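Local coordinates for putative uncharacterized protein (Dictyostelium purpureum, PDB 4R12) that probably serves as the nicastrin subunit of gamma-secretase, the complex that cleaves integral membrane proteins such as Notch receptors within the membrane, at residues S250-K261 against D439-I450. Residues are numbered along the deposited sequence; the frame is centred on the assembly and turned at random.
Sequences SLAAVDRSSWNK and DRIAGGNNNITI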
loop_
_atom_site.group_PDB
_atom_site.type_symbol
_atom_site.label_atom_id
_atom_site.label_comp_id
_atom_site.label_asym_id
_atom_site.label_seq_id
_atom_site.Cartn_x
_atom_site.Cartn_y
_atom_site.Cartn_z
ATOM N N SER A 250 9.104 19.534 -5.610
ATOM C CA SER A 250 10.320 20.209 -6.054
ATOM C C SER A 250 10.161 20.713 -7.490
ATOM O O SER A 250 10.592 21.816 -7.820
ATOM C CB SER A 250 11.525 19.278 -5.932
ATOM O OG SER A 250 11.667 18.835 -4.589
ATOM N N LEU A 251 9.536 19.905 -8.340
ATOM C CA LEU A 251 9.297 20.300 -9.721
ATOM C C LEU A 251 8.256 21.408 -9.827
ATOM O O LEU A 251 8.236 22.133 -10.816
ATOM C CB LEU A 251 8.856 19.099 -10.561
ATOM C CG LEU A 251 9.973 18.093 -10.859
ATOM C CD1 LEU A 251 9.436 16.867 -11.610
ATOM C CD2 LEU A 251 11.089 18.768 -11.646
ATOM N N ALA A 252 7.395 21.541 -8.817
ATOM C CA ALA A 252 6.385 22.603 -8.840
ATOM C C ALA A 252 7.016 23.989 -8.884
ATOM O O ALA A 252 6.397 24.945 -9.364
ATOM C CB ALA A 252 5.455 22.497 -7.639
ATOM N N ALA A 253 8.236 24.101 -8.368
ATOM C CA ALA A 253 8.895 25.395 -8.266
ATOM C C ALA A 253 9.814 25.705 -9.448
ATOM O O ALA A 253 10.376 26.790 -9.503
ATOM C CB ALA A 253 9.689 25.484 -6.953
ATOM N N VAL A 254 9.982 24.784 -10.394
ATOM C CA VAL A 254 10.857 25.099 -11.530
ATOM C C VAL A 254 10.078 25.648 -12.718
ATOM O O VAL A 254 8.871 25.470 -12.815
ATOM C CB VAL A 254 11.675 23.877 -12.016
ATOM C CG1 VAL A 254 12.416 23.239 -10.862
ATOM C CG2 VAL A 254 10.787 22.875 -12.724
ATOM N N ASP A 255 10.791 26.306 -13.628
ATOM C CA ASP A 255 10.201 26.806 -14.864
ATOM C C ASP A 255 10.099 25.670 -15.877
ATOM O O ASP A 255 11.091 25.288 -16.507
ATOM C CB ASP A 255 11.034 27.978 -15.421
ATOM C CG ASP A 255 10.487 28.533 -16.731
ATOM O OD1 ASP A 255 9.441 28.055 -17.222
ATOM O OD2 ASP A 255 11.117 29.472 -17.274
ATOM N N ARG A 256 8.889 25.154 -16.052
ATOM C CA ARG A 256 8.666 24.002 -16.919
ATOM C C ARG A 256 8.306 24.411 -18.349
ATOM O O ARG A 256 7.878 23.573 -19.143
ATOM C CB ARG A 256 7.561 23.112 -16.332
ATOM C CG ARG A 256 7.819 22.655 -14.901
ATOM C CD ARG A 256 6.657 21.801 -14.351
ATOM N NE ARG A 256 5.396 22.540 -14.344
ATOM C CZ ARG A 256 5.024 23.362 -13.369
ATOM N NH1 ARG A 256 5.809 23.537 -12.319
ATOM N NH2 ARG A 256 3.871 24.010 -13.444
ATOM N N SER A 257 8.492 25.687 -18.688
ATOM C CA SER A 257 8.116 26.157 -20.026
ATOM C C SER A 257 8.980 25.519 -21.123
ATOM O O SER A 257 8.582 25.475 -22.280
ATOM C CB SER A 257 8.189 27.689 -20.117
ATOM O OG SER A 257 9.488 28.172 -19.845
ATOM N N SER A 258 10.143 24.997 -20.751
ATOM C CA SER A 258 11.035 24.367 -21.729
ATOM C C SER A 258 10.663 22.916 -22.060
ATOM O O SER A 258 11.190 22.345 -23.009
ATOM C CB SER A 258 12.477 24.413 -21.230
ATOM O OG SER A 258 12.566 23.933 -19.897
ATOM N N TRP A 259 9.770 22.317 -21.279
ATOM C CA TRP A 259 9.416 20.913 -21.483
ATOM C C TRP A 259 8.684 20.696 -22.811
ATOM O O TRP A 259 7.701 21.375 -23.104
ATOM C CB TRP A 259 8.546 20.400 -20.330
ATOM C CG TRP A 259 9.247 20.314 -18.999
ATOM C CD1 TRP A 259 10.487 20.783 -18.688
ATOM C CD2 TRP A 259 8.738 19.708 -17.805
ATOM N NE1 TRP A 259 10.783 20.508 -17.372
ATOM C CE2 TRP A 259 9.720 19.851 -16.808
ATOM C CE3 TRP A 259 7.541 19.064 -17.481
ATOM C CZ2 TRP A 259 9.548 19.373 -15.513
ATOM C CZ3 TRP A 259 7.370 18.589 -16.201
ATOM C CH2 TRP A 259 8.370 18.745 -15.230
ATOM N N ASN A 260 9.165 19.756 -23.616
ATOM C CA ASN A 260 8.514 19.476 -24.891
ATOM C C ASN A 260 7.697 18.192 -24.818
ATOM O O ASN A 260 7.103 17.764 -25.800
ATOM C CB ASN A 260 9.548 19.412 -26.025
ATOM C CG ASN A 260 10.560 18.292 -25.846
ATOM O OD1 ASN A 260 10.789 17.814 -24.741
ATOM N ND2 ASN A 260 11.176 17.874 -26.946
ATOM N N LYS A 261 7.655 17.591 -23.632
ATOM C CA LYS A 261 6.818 16.420 -23.391
ATOM C C LYS A 261 5.939 16.644 -22.173
ATOM O O LYS A 261 6.271 17.442 -21.298
ATOM C CB LYS A 261 7.674 15.172 -23.198
ATOM C CG LYS A 261 8.496 14.780 -24.445
ATOM C CD LYS A 261 9.085 13.388 -24.299
ATOM C CE LYS A 261 9.952 13.021 -25.500
ATOM N NZ LYS A 261 10.529 11.665 -25.305
ATOM N N ASP A 439 13.108 16.240 -15.224
ATOM C CA ASP A 439 13.237 17.521 -15.910
ATOM C C ASP A 439 14.034 17.375 -17.211
ATOM O O ASP A 439 13.636 17.901 -18.251
ATOM C CB ASP A 439 13.892 18.561 -14.991
ATOM C CG ASP A 439 14.070 19.921 -15.672
ATOM O OD1 ASP A 439 13.084 20.689 -15.754
ATOM O OD2 ASP A 439 15.196 20.217 -16.128
ATOM N N ARG A 440 15.130 16.628 -17.171
ATOM C CA ARG A 440 15.942 16.450 -18.374
ATOM C C ARG A 440 15.199 15.675 -19.459
ATOM O O ARG A 440 15.179 16.109 -20.618
ATOM C CB ARG A 440 17.266 15.763 -18.031
ATOM C CG ARG A 440 18.225 16.674 -17.272
ATOM C CD ARG A 440 19.649 16.123 -17.275
ATOM N NE ARG A 440 20.144 15.918 -18.638
ATOM C CZ ARG A 440 21.202 15.173 -18.958
ATOM N NH1 ARG A 440 21.900 14.540 -18.018
ATOM N NH2 ARG A 440 21.559 15.054 -20.231
ATOM N N ILE A 441 14.570 14.550 -19.120
ATOM C CA ILE A 441 13.921 13.790 -20.188
ATOM C C ILE A 441 12.613 14.443 -20.628
ATOM O O ILE A 441 12.073 14.095 -21.677
ATOM C CB ILE A 441 13.634 12.314 -19.805
ATOM C CG1 ILE A 441 12.625 12.221 -18.667
ATOM C CG2 ILE A 441 14.928 11.561 -19.487
ATOM C CD1 ILE A 441 12.156 10.810 -18.429
ATOM N N ALA A 442 12.100 15.388 -19.842
ATOM C CA ALA A 442 10.928 16.148 -20.279
ATOM C C ALA A 442 11.352 17.293 -21.203
ATOM O O ALA A 442 10.506 18.008 -21.748
ATOM C CB ALA A 442 10.139 16.696 -19.077
ATOM N N GLY A 443 12.659 17.468 -21.369
ATOM C CA GLY A 443 13.183 18.482 -22.273
ATOM C C GLY A 443 13.692 19.755 -21.617
ATOM O O GLY A 443 13.989 20.734 -22.304
ATOM N N GLY A 444 13.808 19.753 -20.293
ATOM C CA GLY A 444 14.260 20.935 -19.584
ATOM C C GLY A 444 15.744 20.906 -19.278
ATOM O O GLY A 444 16.409 19.902 -19.519
ATOM N N ASN A 445 16.267 22.011 -18.753
ATOM C CA ASN A 445 17.626 22.028 -18.228
ATOM C C ASN A 445 17.697 22.835 -16.931
ATOM O O ASN A 445 18.679 23.530 -16.662
ATOM C CB ASN A 445 18.608 22.596 -19.253
ATOM C CG ASN A 445 20.060 22.387 -18.848
ATOM O OD1 ASN A 445 20.434 21.313 -18.371
ATOM N ND2 ASN A 445 20.873 23.422 -19.005
ATOM N N ASN A 446 16.648 22.732 -16.125
ATOM C CA ASN A 446 16.565 23.503 -14.894
ATOM C C ASN A 446 17.529 23.054 -13.800
ATOM O O ASN A 446 17.883 21.876 -13.696
ATOM C CB ASN A 446 15.133 23.454 -14.358
ATOM C CG ASN A 446 14.158 24.198 -15.249
ATOM O OD1 ASN A 446 14.194 25.425 -15.333
ATOM N ND2 ASN A 446 13.292 23.459 -15.928
ATOM N N ASN A 447 17.965 24.015 -12.997
ATOM C CA ASN A 447 18.657 23.716 -11.757
ATOM C C ASN A 447 17.618 23.407 -10.692
ATOM O O ASN A 447 16.846 24.283 -10.324
ATOM C CB ASN A 447 19.533 24.885 -11.313
ATOM C CG ASN A 447 20.625 25.190 -12.308
ATOM O OD1 ASN A 447 20.887 26.351 -12.634
ATOM N ND2 ASN A 447 21.263 24.140 -12.815
ATOM N N ILE A 448 17.591 22.166 -10.216
ATOM C CA ILE A 448 16.604 21.756 -9.225
ATOM C C ILE A 448 17.036 22.094 -7.807
ATOM O O ILE A 448 18.150 21.766 -7.398
ATOM C CB ILE A 448 16.343 20.240 -9.268
ATOM C CG1 ILE A 448 15.788 19.805 -10.633
ATOM C CG2 ILE A 448 15.440 19.830 -8.103
ATOM C CD1 ILE A 448 14.469 20.392 -10.972
ATOM N N THR A 449 16.160 22.752 -7.058
ATOM C CA THR A 449 16.324 22.864 -5.611
ATOM C C THR A 449 15.266 21.975 -4.966
ATOM O O THR A 449 14.072 22.186 -5.192
ATOM C CB THR A 449 16.164 24.318 -5.125
ATOM O OG1 THR A 449 17.175 25.138 -5.725
ATOM C CG2 THR A 449 16.274 24.416 -3.604
ATOM N N ILE A 450 15.670 20.959 -4.207
ATOM C CA ILE A 450 14.641 20.119 -3.580
ATOM C C ILE A 450 13.980 20.863 -2.423
ATOM O O ILE A 450 14.590 21.706 -1.779
ATOM C CB ILE A 450 15.186 18.772 -3.084
ATOM C CG1 ILE A 450 16.248 18.960 -2.000
ATOM C CG2 ILE A 450 15.771 17.987 -4.254
ATOM C CD1 ILE A 450 16.669 17.643 -1.346
HETATM O O HOH W 1 13.035 23.084 -7.207
HETATM O O HOH W 2 13.535 27.057 -12.731
HETATM O O HOH W 3 15.340 24.609 -19.015
HETATM O O HOH W 4 12.582 11.985 -23.425
#
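W259 lies against A442 and D439 where helix 427-441 ends in a Schellman motif at G443, in the nicastrin large lobe, whose family belongs to the zinc exopeptidase clan. The indole of W259 can be traced outward from its CB, which sits 3.4 Å from A442 O. With chi1 at -67°, CG stands anti to the carbonyl carbon, and the ring swings over the A442 methyl, a CH-pi contact with A442 CB 3.7 Å from the centroid of the five-membered ring of W259; R256 CB covers the opposite face. CD1 passes G444 N, and at the ring edge NE1 gives a nearly straight hydrogen bond, in the plane of the indole but from above that of the carboxylate, to D439 OD1, 2.8 Å. CZ2 then runs on past D439 CA. N446 ND2 meets the same OD1 from the other face of the carboxylate, and N446 N bonds OD2, so three donors hold D439. A leucine in place of W259 would probably leave OD1 one donor short and take away the flat face over the A442 methyl. On one side of the indole V254 CG1 and L251 CD2 close on I448 CD1; on the other the backbone N of N260 bonds A442 O. The other hydrogen of N446 ND2 crosses to D255 O, 2.9 Å from ND2 but bent to 141°, approaching from above the carbonyl plane.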